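PDB 2QGU: probable signal peptide protein from Ralstonia solanacearum, which binds a phospholipid between its helices and sheet and probably carries lipids through the periplasm. Local coordinates for residues Q62-D65 with Q66-P70; A33-K36 with T37-D41; D40-L43 with A44-G48. The protein carries 13 engineered substitutions. All blocks are in the same frame, centred on the assembly; numbering follows the deposited sequence.

Interaction 1: Q62-D65 with Q66-P70; sequences QLVD and QKIVP. With PEF (di-palmitoyl-3-sn-phosphatidylethanolamine), chain B.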
ATOM      1  N   GLN A  62      -4.143  -5.990  11.589  1.00  9.57           N
ATOM      2  CA  GLN A  62      -4.803  -5.005  12.442  1.00 10.13           C
ATOM      3  C   GLN A  62      -4.069  -3.657  12.429  1.00  9.81           C
ATOM      4  O   GLN A  62      -4.713  -2.605  12.390  1.00 10.13           O
ATOM      5  CB  GLN A  62      -5.004  -5.561  13.857  1.00 10.41           C
ATOM      6  CG  GLN A  62      -6.012  -6.723  13.883  1.00 12.07           C
ATOM      7  CD  GLN A  62      -5.942  -7.576  15.137  1.00 13.89           C
ATOM      8  OE1 GLN A  62      -4.955  -7.559  15.870  1.00 14.94           O
ATOM      9  NE2 GLN A  62      -7.002  -8.346  15.378  1.00 15.19           N
ATOM     10  N   LEU A  63      -2.736  -3.698  12.421  1.00  9.91           N
ATOM     11  CA  LEU A  63      -1.904  -2.495  12.266  1.00 10.14           C
ATOM     12  C   LEU A  63      -2.246  -1.739  10.991  1.00 10.25           C
ATOM     13  O   LEU A  63      -2.424  -0.516  11.008  1.00 10.35           O
ATOM     14  CB  LEU A  63      -0.413  -2.864  12.265  1.00 10.09           C
ATOM     15  CG  LEU A  63       0.624  -1.805  11.853  1.00  9.84           C
ATOM     16  CD1 LEU A  63       0.902  -0.831  12.981  1.00 11.29           C
ATOM     17  CD2 LEU A  63       1.919  -2.464  11.420  1.00 10.68           C
ATOM     18  N   VAL A  64      -2.342  -2.469   9.886  1.00  9.89           N
ATOM     19  CA  VAL A  64      -2.658  -1.861   8.599  1.00 10.32           C
ATOM     20  C   VAL A  64      -4.064  -1.261   8.618  1.00 11.08           C
ATOM     21  O   VAL A  64      -4.264  -0.123   8.198  1.00 11.20           O
ATOM     22  CB  VAL A  64      -2.466  -2.859   7.432  1.00 10.05           C
ATOM     23  CG1 VAL A  64      -2.987  -2.267   6.124  1.00 10.52           C
ATOM     24  CG2 VAL A  64      -0.990  -3.230   7.294  1.00  9.58           C
ATOM     25  N   ASP A  65      -5.033  -2.017   9.130  1.00 11.59           N
ATOM     26  CA  ASP A  65      -6.410  -1.537   9.204  1.00 12.69           C
ATOM     27  C   ASP A  65      -6.567  -0.294  10.066  1.00 12.76           C
ATOM     28  O   ASP A  65      -7.331   0.609   9.726  1.00 13.29           O
ATOM     29  CB  ASP A  65      -7.331  -2.641   9.713  1.00 13.26           C
ATOM     30  CG  ASP A  65      -7.672  -3.642   8.643  1.00 16.10           C
ATOM     31  OD1 ASP A  65      -7.480  -3.317   7.452  1.00 19.36           O
ATOM     32  OD2 ASP A  65      -8.139  -4.744   8.992  1.00 19.49           O
ATOM     33  N   GLN A  66      -5.844  -0.241  11.177  1.00 12.77           N
ATOM     34  CA  GLN A  66      -6.016   0.854  12.127  1.00 12.74           C
ATOM     35  C   GLN A  66      -5.145   2.068  11.824  1.00 12.69           C
ATOM     36  O   GLN A  66      -5.555   3.207  12.061  1.00 13.24           O
ATOM     37  CB  GLN A  66      -5.735   0.374  13.550  1.00 12.84           C
ATOM     38  CG  GLN A  66      -6.705  -0.674  14.068  1.00 13.48           C
ATOM     39  CD  GLN A  66      -6.136  -1.447  15.240  1.00 14.25           C
ATOM     40  OE1 GLN A  66      -5.194  -1.000  15.902  1.00 15.92           O
ATOM     41  NE2 GLN A  66      -6.700  -2.624  15.499  1.00 14.42           N
ATOM     42  N   LYS A  67      -3.939   1.828  11.316  1.00 12.08           N
ATOM     43  CA  LYS A  67      -2.943   2.895  11.199  1.00 11.87           C
ATOM     44  C   LYS A  67      -2.674   3.343   9.765  1.00 11.33           C
ATOM     45  O   LYS A  67      -2.125   4.426   9.558  1.00 11.73           O
ATOM     46  CB  LYS A  67      -1.622   2.495  11.872  1.00 11.87           C
ATOM     47  CG  LYS A  67      -1.740   1.919  13.296  1.00 12.72           C
ATOM     48  CD  LYS A  67      -2.461   2.847  14.257  1.00 14.61           C
ATOM     49  CE  LYS A  67      -2.628   2.176  15.618  1.00 15.23           C
ATOM     50  NZ  LYS A  67      -3.346   3.050  16.591  1.00 17.80           N
ATOM     51  N   ILE A  68      -3.059   2.530   8.782  1.00 10.37           N
ATOM     52  CA  ILE A  68      -2.819   2.885   7.372  1.00 10.27           C
ATOM     53  C   ILE A  68      -4.108   3.160   6.601  1.00 10.58           C
ATOM     54  O   ILE A  68      -4.248   4.218   5.977  1.00 10.63           O
ATOM     55  CB  ILE A  68      -1.937   1.838   6.653  1.00  9.48           C
ATOM     56  CG1 ILE A  68      -0.553   1.796   7.305  1.00  9.31           C
ATOM     57  CG2 ILE A  68      -1.799   2.161   5.153  1.00 10.38           C
ATOM     58  CD1 ILE A  68       0.324   0.647   6.828  1.00  9.31           C
ATOM     59  N   VAL A  69      -5.045   2.219   6.664  1.00 10.85           N
ATOM     60  CA  VAL A  69      -6.316   2.305   5.929  1.00 11.80           C
ATOM     61  C   VAL A  69      -7.060   3.653   6.077  1.00 11.97           C
ATOM     62  O   VAL A  69      -7.499   4.215   5.063  1.00 12.89           O
ATOM     63  CB  VAL A  69      -7.234   1.077   6.236  1.00 11.77           C
ATOM     64  CG1 VAL A  69      -8.670   1.310   5.773  1.00 12.21           C
ATOM     65  CG2 VAL A  69      -6.670  -0.162   5.581  1.00 12.52           C
ATOM     66  N   PRO A  70      -7.199   4.181   7.316  1.00 12.43           N
ATOM     67  CA  PRO A  70      -7.890   5.473   7.452  1.00 12.31           C
ATOM     68  C   PRO A  70      -7.206   6.645   6.730  1.00 11.94           C
ATOM     69  O   PRO A  70      -7.829   7.694   6.533  1.00 12.44           O
ATOM     70  CB  PRO A  70      -7.890   5.716   8.968  1.00 12.48           C
ATOM     71  CG  PRO A  70      -7.704   4.363   9.576  1.00 13.04           C
ATOM     72  CD  PRO A  70      -6.786   3.658   8.634  1.00 12.32           C
TER
HETATM   73  C2  PEF B 301      13.126  -3.475   4.209  1.00 18.17           C
HETATM   74  C1  PEF B 301      14.460  -4.188   3.992  1.00 18.18           C
HETATM   75  N   PEF B 301      16.981  -9.552   4.351  1.00 20.49           N
HETATM   76  C3  PEF B 301      13.233  -2.562   5.413  1.00 18.49           C
HETATM   77  C4  PEF B 301      15.576  -7.722   3.530  1.00 19.99           C
HETATM   78  C5  PEF B 301      16.444  -8.915   3.140  1.00 20.43           C
HETATM   79  C10 PEF B 301      11.804  -3.286   2.293  1.00 20.35           C
HETATM   80  C11 PEF B 301      11.143  -2.447   1.207  1.00 20.38           C
HETATM   81  C12 PEF B 301      10.302  -1.339   1.842  1.00 20.44           C
HETATM   82  C13 PEF B 301       9.066  -1.958   2.487  1.00 20.22           C
HETATM   83  C14 PEF B 301       8.055  -0.898   2.884  1.00 21.36           C
HETATM   84  C15 PEF B 301       6.808  -1.569   3.455  1.00 21.84           C
HETATM   85  C16 PEF B 301       5.660  -0.569   3.561  1.00 23.32           C
HETATM   86  C17 PEF B 301       4.340  -1.278   3.844  1.00 24.61           C
HETATM   87  C18 PEF B 301       3.655  -1.697   2.541  1.00 26.04           C
HETATM   88  C19 PEF B 301       2.155  -1.423   2.606  1.00 26.87           C
HETATM   89  C20 PEF B 301       1.416  -2.601   3.249  1.00 26.84           C
HETATM   90  C21 PEF B 301      -0.075  -2.300   3.382  1.00 26.92           C
HETATM   91  C22 PEF B 301      -0.783  -2.455   2.036  1.00 26.53           C
HETATM   92  C23 PEF B 301      -2.300  -2.396   2.203  1.00 25.93           C
HETATM   93  C24 PEF B 301      -2.833  -0.989   1.940  1.00 25.71           C
HETATM   94  C25 PEF B 301      -4.186  -0.782   2.615  1.00 25.17           C
HETATM   95  C30 PEF B 301      12.099  -0.877   6.541  1.00 20.83           C
HETATM   96  C31 PEF B 301      11.049  -0.047   6.965  1.00 22.26           C
HETATM   97  C32 PEF B 301       9.763  -0.426   6.604  1.00 22.26           C
HETATM   98  C33 PEF B 301       8.716   0.404   7.373  1.00 21.41           C
HETATM   99  C34 PEF B 301       8.082   1.509   6.513  1.00 20.11           C
HETATM  100  C35 PEF B 301       6.636   1.828   6.940  1.00 19.71           C
HETATM  101  C36 PEF B 301       5.953   2.533   5.943  1.00 18.79           C
HETATM  102  C37 PEF B 301       4.590   2.687   6.212  1.00 18.89           C
HETATM  103  C38 PEF B 301       3.960   3.397   5.184  1.00 19.58           C
HETATM  104  C39 PEF B 301       2.435   3.463   5.347  1.00 19.81           C
HETATM  105  C40 PEF B 301       1.742   4.002   4.080  1.00 21.40           C
HETATM  106  C41 PEF B 301       1.426   2.875   3.079  1.00 21.11           C
HETATM  107  C42 PEF B 301       0.311   3.272   2.105  1.00 22.13           C
HETATM  108  C43 PEF B 301       0.309   2.377   0.859  1.00 21.56           C
HETATM  109  C44 PEF B 301      -0.875   2.696  -0.062  1.00 22.71           C
HETATM  110  C45 PEF B 301      -0.873   1.804  -1.306  1.00 22.27           C
HETATM  111  O4  PEF B 301      11.435  -4.450   2.476  1.00 20.88           O
HETATM  112  O5  PEF B 301      13.230  -0.527   6.864  1.00 21.82           O
HETATM  113  O2  PEF B 301      12.789  -2.707   3.040  1.00 17.49           O
HETATM  114  O3  PEF B 301      11.944  -2.023   5.801  1.00 19.31           O
HETATM  115  O1P PEF B 301      17.082  -4.791   5.520  1.00 15.49           O
HETATM  116  O2P PEF B 301      15.842  -6.870   6.348  1.00 16.33           O
HETATM  117  O3P PEF B 301      14.627  -5.190   4.998  1.00 17.24           O
HETATM  118  O4P PEF B 301      16.415  -6.630   3.944  1.00 17.44           O
HETATM  119  P   PEF B 301      16.060  -5.845   5.309  1.00 17.31           P

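Interaction 2: A33-K36 with T37-D41; sequences ATVK and TAVDD. Engineered in segment 33-36: A33 (natural residue Thr).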
ATOM      1  N   ALA A  33       2.179  16.389   5.722  1.00 10.36           N
ATOM      2  CA  ALA A  33       1.871  16.225   7.149  1.00 10.84           C
ATOM      3  C   ALA A  33       1.087  14.942   7.397  1.00 10.94           C
ATOM      4  O   ALA A  33       1.353  14.217   8.357  1.00 11.61           O
ATOM      5  CB  ALA A  33       1.100  17.435   7.679  1.00 11.28           C
ATOM      6  N   THR A  34       0.136  14.660   6.512  1.00 10.89           N
ATOM      7  CA  THR A  34      -0.683  13.455   6.586  1.00 10.89           C
ATOM      8  C   THR A  34       0.179  12.196   6.477  1.00 10.22           C
ATOM      9  O   THR A  34       0.050  11.264   7.282  1.00 10.38           O
ATOM     10  CB  THR A  34      -1.772  13.455   5.499  1.00 11.34           C
ATOM     11  OG1 THR A  34      -2.626  14.589   5.692  1.00 13.15           O
ATOM     12  CG2 THR A  34      -2.616  12.185   5.562  1.00 11.63           C
ATOM     13  N   VAL A  35       1.068  12.175   5.488  1.00  9.56           N
ATOM     14  CA  VAL A  35       1.966  11.039   5.307  1.00  9.15           C
ATOM     15  C   VAL A  35       2.874  10.881   6.528  1.00  9.68           C
ATOM     16  O   VAL A  35       2.984   9.784   7.082  1.00  9.32           O
ATOM     17  CB  VAL A  35       2.808  11.171   4.017  1.00  8.91           C
ATOM     18  CG1 VAL A  35       3.869  10.085   3.956  1.00  8.53           C
ATOM     19  CG2 VAL A  35       1.909  11.103   2.787  1.00  8.40           C
ATOM     20  N   LYS A  36       3.509  11.973   6.953  1.00 10.03           N
ATOM     21  CA  LYS A  36       4.442  11.917   8.083  1.00 10.83           C
ATOM     22  C   LYS A  36       3.772  11.376   9.346  1.00 10.63           C
ATOM     23  O   LYS A  36       4.324  10.514  10.029  1.00 10.77           O
ATOM     24  CB  LYS A  36       5.064  13.292   8.367  1.00 10.49           C
ATOM     25  CG  LYS A  36       6.117  13.253   9.471  1.00 11.61           C
ATOM     26  CD  LYS A  36       6.658  14.634   9.813  1.00 12.46           C
ATOM     27  CE  LYS A  36       7.425  14.605  11.133  1.00 14.39           C
ATOM     28  NZ  LYS A  36       6.585  14.140  12.288  1.00 16.88           N
ATOM     29  N   THR A  37       2.588  11.896   9.655  1.00 11.09           N
ATOM     30  CA  THR A  37       1.835  11.472  10.834  1.00 11.42           C
ATOM     31  C   THR A  37       1.506   9.976  10.775  1.00 11.21           C
ATOM     32  O   THR A  37       1.711   9.255  11.756  1.00 11.85           O
ATOM     33  CB  THR A  37       0.558  12.319  11.007  1.00 11.54           C
ATOM     34  OG1 THR A  37       0.934  13.693  11.161  1.00 12.48           O
ATOM     35  CG2 THR A  37      -0.234  11.878  12.234  1.00 12.33           C
ATOM     36  N   ALA A  38       1.044   9.514   9.613  1.00 10.63           N
ATOM     37  CA  ALA A  38       0.679   8.112   9.416  1.00 10.02           C
ATOM     38  C   ALA A  38       1.882   7.176   9.543  1.00  9.61           C
ATOM     39  O   ALA A  38       1.818   6.159  10.231  1.00  8.96           O
ATOM     40  CB  ALA A  38      -0.002   7.923   8.068  1.00 10.35           C
ATOM     41  N   VAL A  39       2.982   7.526   8.887  1.00  8.82           N
ATOM     42  CA  VAL A  39       4.183   6.694   8.935  1.00  9.07           C
ATOM     43  C   VAL A  39       4.760   6.643  10.353  1.00  9.43           C
ATOM     44  O   VAL A  39       5.178   5.578  10.815  1.00  9.17           O
ATOM     45  CB  VAL A  39       5.229   7.140   7.891  1.00  8.69           C
ATOM     46  CG1 VAL A  39       6.539   6.382   8.076  1.00 10.26           C
ATOM     47  CG2 VAL A  39       4.687   6.915   6.487  1.00  8.97           C
ATOM     48  N   ASP A  40       4.767   7.779  11.046  1.00 10.07           N
ATOM     49  CA  ASP A  40       5.218   7.816  12.443  1.00 11.02           C
ATOM     50  C   ASP A  40       4.353   6.926  13.321  1.00 10.76           C
ATOM     51  O   ASP A  40       4.854   6.261  14.226  1.00 10.56           O
ATOM     52  CB  ASP A  40       5.174   9.236  13.003  1.00 11.86           C
ATOM     53  CG  ASP A  40       6.303  10.109  12.498  1.00 14.17           C
ATOM     54  OD1 ASP A  40       7.321   9.570  12.005  1.00 17.67           O
ATOM     55  OD2 ASP A  40       6.164  11.348  12.612  1.00 18.54           O
ATOM     56  N   ASP A  41       3.052   6.934  13.058  1.00 10.57           N
ATOM     57  CA  ASP A  41       2.102   6.113  13.798  1.00 10.54           C
ATOM     58  C   ASP A  41       2.401   4.627  13.591  1.00 10.16           C
ATOM     59  O   ASP A  41       2.461   3.864  14.553  1.00 10.09           O
ATOM     60  CB  ASP A  41       0.682   6.469  13.358  1.00 11.18           C
ATOM     61  CG  ASP A  41      -0.379   5.980  14.312  1.00 12.61           C
ATOM     62  OD1 ASP A  41      -0.053   5.597  15.456  1.00 15.10           O
ATOM     63  OD2 ASP A  41      -1.557   5.988  13.908  1.00 14.38           O
TER
HETATM   64  O   HOH W   1       6.987   9.772   9.248  1.00 12.61           O

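Interaction 3: D40-L43 with A44-G48; sequences DDVL and ATIKG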
ATOM      1  N   ASP A  40       4.767   7.779  11.046  1.00 10.07           N
ATOM      2  CA  ASP A  40       5.218   7.816  12.443  1.00 11.02           C
ATOM      3  C   ASP A  40       4.353   6.926  13.321  1.00 10.76           C
ATOM      4  O   ASP A  40       4.854   6.261  14.226  1.00 10.56           O
ATOM      5  CB  ASP A  40       5.174   9.236  13.003  1.00 11.86           C
ATOM      6  CG  ASP A  40       6.303  10.109  12.498  1.00 14.17           C
ATOM      7  OD1 ASP A  40       7.321   9.570  12.005  1.00 17.67           O
ATOM      8  OD2 ASP A  40       6.164  11.348  12.612  1.00 18.54           O
ATOM      9  N   ASP A  41       3.052   6.934  13.058  1.00 10.57           N
ATOM     10  CA  ASP A  41       2.102   6.113  13.798  1.00 10.54           C
ATOM     11  C   ASP A  41       2.401   4.627  13.591  1.00 10.16           C
ATOM     12  O   ASP A  41       2.461   3.864  14.553  1.00 10.09           O
ATOM     13  CB  ASP A  41       0.682   6.469  13.358  1.00 11.18           C
ATOM     14  CG  ASP A  41      -0.379   5.980  14.312  1.00 12.61           C
ATOM     15  OD1 ASP A  41      -0.053   5.597  15.456  1.00 15.10           O
ATOM     16  OD2 ASP A  41      -1.557   5.988  13.908  1.00 14.38           O
ATOM     17  N   VAL A  42       2.613   4.232  12.337  1.00  9.54           N
ATOM     18  CA  VAL A  42       3.000   2.863  12.011  1.00  9.12           C
ATOM     19  C   VAL A  42       4.278   2.462  12.752  1.00  9.17           C
ATOM     20  O   VAL A  42       4.301   1.432  13.435  1.00  9.32           O
ATOM     21  CB  VAL A  42       3.163   2.674  10.481  1.00  8.99           C
ATOM     22  CG1 VAL A  42       3.820   1.322  10.144  1.00  8.86           C
ATOM     23  CG2 VAL A  42       1.810   2.800   9.795  1.00  9.20           C
ATOM     24  N   LEU A  43       5.321   3.285  12.641  1.00  8.96           N
ATOM     25  CA  LEU A  43       6.617   2.969  13.251  1.00  9.21           C
ATOM     26  C   LEU A  43       6.519   2.862  14.775  1.00  9.47           C
ATOM     27  O   LEU A  43       7.023   1.906  15.362  1.00  9.26           O
ATOM     28  CB  LEU A  43       7.692   3.983  12.833  1.00  9.52           C
ATOM     29  CG  LEU A  43       8.122   3.957  11.364  1.00 10.53           C
ATOM     30  CD1 LEU A  43       9.024   5.131  11.059  1.00 12.42           C
ATOM     31  CD2 LEU A  43       8.825   2.639  11.006  1.00 12.95           C
ATOM     32  N   ALA A  44       5.855   3.830  15.401  1.00  9.78           N
ATOM     33  CA  ALA A  44       5.708   3.842  16.864  1.00 10.15           C
ATOM     34  C   ALA A  44       4.917   2.640  17.362  1.00 10.26           C
ATOM     35  O   ALA A  44       5.258   2.047  18.389  1.00 10.76           O
ATOM     36  CB  ALA A  44       5.049   5.129  17.328  1.00 10.38           C
ATOM     37  N   THR A  45       3.856   2.287  16.639  1.00 10.31           N
ATOM     38  CA  THR A  45       3.033   1.135  17.005  1.00 10.44           C
ATOM     39  C   THR A  45       3.834  -0.169  16.969  1.00 10.50           C
ATOM     40  O   THR A  45       3.790  -0.954  17.924  1.00 10.69           O
ATOM     41  CB  THR A  45       1.776   1.041  16.114  1.00 10.39           C
ATOM     42  OG1 THR A  45       1.042   2.269  16.194  1.00 11.81           O
ATOM     43  CG2 THR A  45       0.874  -0.114  16.557  1.00 11.53           C
ATOM     44  N   ILE A  46       4.589  -0.384  15.892  1.00 10.33           N
ATOM     45  CA  ILE A  46       5.446  -1.570  15.789  1.00 10.22           C
ATOM     46  C   ILE A  46       6.467  -1.618  16.932  1.00 10.90           C
ATOM     47  O   ILE A  46       6.638  -2.656  17.583  1.00 10.69           O
ATOM     48  CB  ILE A  46       6.178  -1.647  14.418  1.00 10.10           C
ATOM     49  CG1 ILE A  46       5.170  -1.750  13.268  1.00  9.94           C
ATOM     50  CG2 ILE A  46       7.136  -2.840  14.395  1.00  9.44           C
ATOM     51  CD1 ILE A  46       5.771  -1.490  11.893  1.00 10.21           C
ATOM     52  N   LYS A  47       7.139  -0.498  17.183  1.00 11.20           N
ATOM     53  CA  LYS A  47       8.184  -0.451  18.208  1.00 12.13           C
ATOM     54  C   LYS A  47       7.641  -0.734  19.614  1.00 12.75           C
ATOM     55  O   LYS A  47       8.364  -1.261  20.470  1.00 13.79           O
ATOM     56  CB  LYS A  47       8.933   0.881  18.155  1.00 11.88           C
ATOM     57  CG  LYS A  47       9.814   1.041  16.911  1.00 11.81           C
ATOM     58  CD  LYS A  47      10.371   2.450  16.797  1.00 11.82           C
ATOM     59  CE  LYS A  47      10.964   2.697  15.415  1.00 12.47           C
ATOM     60  NZ  LYS A  47      11.433   4.108  15.294  1.00 12.23           N
ATOM     61  N   GLY A  48       6.363  -0.423  19.831  1.00 13.06           N
ATOM     62  CA  GLY A  48       5.712  -0.654  21.123  1.00 13.79           C
ATOM     63  C   GLY A  48       5.060  -2.019  21.318  1.00 13.99           C
ATOM     64  O   GLY A  48       4.553  -2.309  22.405  1.00 14.83           O
TER

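Interaction 1: Q62-D65 with Q66-P70
V64 and I68 meet on the lipid-facing side at the C-terminal end of helix 57-67, where the chain leaves the helix and enters a 3-10 turn. This is the tight half of the contact. V64 CG2 lies 4.1 Å from I68 CD1, and both side chains continue into the dipalmitoyl phosphatidylethanolamine. I68 CD1 stands 3.8 Å from C39 of one acyl chain, and its CG2 branch touches the same chain further along. V64 CG1 reaches the other chain, 4.0 Å from its C23, near the end of which V69 CG2 also packs, 3.9 Å from C25. With CG1 anti to the backbone N (chi1 172°), V64 spreads both methyls over that chain. The carbonyl of V64 takes two donors as the regular helix ends: I68 N stands above the carbonyl plane, whereas V69 N, 2.9 Å from V64 O, arrives nearly along the C=O axis with an N-H...O angle of 170°. The second bond links residues five apart and closes the turn. D65 and V69 lie alongside each other; the carboxylate of D65 has its main partner in a salt bridge from OD1 to K102 of helix 91-114. On the flank facing helix 31-47, L63 and K67 cross at about a right angle, L63 CD1 3.8 Å from the aliphatic CG of K67, and both also lean on that helix. The solvent side is looser and more polar. Q66 runs extended beyond CG past the carbonyl of Q62: Q66 CG lies 3.2 Å from Q62 O, while its amide NE2 makes only a loose contact with Q62 CB. V64, I68 and V69 belong to the ligand pocket, so this helix end and the turn after it form part of the phospholipid-binding wall of an MlaC-type fold.

Interaction 2: A33-K36 with T37-D41
K36 reaches along the helix to D40, one turn further on, and closes a salt bridge with NZ 2.8 Å from D40 OD2. Its CG is anti to the backbone N (chi1 -176°) and the chain stays extended until chi4, where a bend to -59° turns the ammonium onto the carboxylate. NZ meets OD2 nearly along the C-O axis. The other oxygen, D40 OD1, accepts from a water at 2.8 Å that also donates to the main-chain carbonyl of K36, so the two carboxylate oxygens have different partners. T37, the residue after K36, turns OG1 back to the preceding turn: with OG1 beside its own backbone N (chi1 -60°), the hydroxyl donates to A33 O at 2.9 Å. T37 N reaches the same oxygen from the opposite face of the carbonyl plane. A33 is an engineered residue, but it takes part here through its backbone. On the buried face V35 and V39 lie side by side with the same rotamer, V35 CG1 4.1 Å from V39 CG2. Both pack on Y123 and Y152 of the sheet, and V39 touches the bound phospholipid. The salt bridge and its water lie at the rim, where K36 and D40 also touch strand 120-123. The chemistry implies that the polar bonds act locally, within the helix, while the valines join it to the sheet and lipid.

Interaction 3: D40-L43 with A44-G48
V42 and I46, with D41 and T45 beside them, are joined by the regular i to i+4 bonds of the last turns of helix 31-47. The amides of A44, T45, I46 and K47 bond in turn to the carbonyls of D40, D41, V42 and L43; the bond from I46 N to V42 O is 3.1 Å long with an N-H...O angle of 170°. G48 ends the series, its N 3.1 Å from A44 O and more weakly bonded to T45 O. One side chain adds to this ladder. T45 places OG1 beside its own backbone N (chi1 -56°) and donates to D41 O at 2.7 Å, on the face of that carbonyl opposite the one used by T45 N. Two bonds grip the same oxygen, and the one from OG1 holds the rotation of the threonine side chain. The D41 and T45 side chains cross obliquely, D41 OD1 3.6 Å from T45 OG1. On the buried side V42 and I46 run side by side. I46 has CG1 beside its backbone N and CD1 stretched out (chi2 166°), which brings that methyl 3.8 Å from V42 CG1 and also close to the carbonyl oxygen of V42. K47 lays its extended chain past L43 O, CG 3.3 Å away, before NZ bonds to the carbonyl of Q119. Around this end of the helix, D41 touches K67 of helix 57-67, I46 touches L63, and T45 touches both; V42 meets I68 just beyond that helix and approaches the bound lipid. L43, I46 and K47 rest on V116 in the loop between helix 91-114 and strand 120-123, while R53 of helix 50-53 bonds to the carbonyl of I46.

Overall arrangement
Interactions 2 and 3 are successive parts of helix 31-47 and share D40 and D41; interaction 1 ends helix 57-67, packed against that helix with I68 CG1 3.6 Å from V42 CG2. Each mixes core and surface: V35 and V39, then V42, L43 and I46, then L63, V64 and I68 are buried, whereas K36 and T37, A44, and Q66 are exposed. Interactions 2 and 3 each have a threonine hydroxyl bonded to a carbonyl four residues back; only interaction 2, against the sheet, adds an ionic bond between its segments, at its rim. Interaction 1 replaces regular helix bonding with the doubly bonded V64 carbonyl and gives three residues to the lipid pocket.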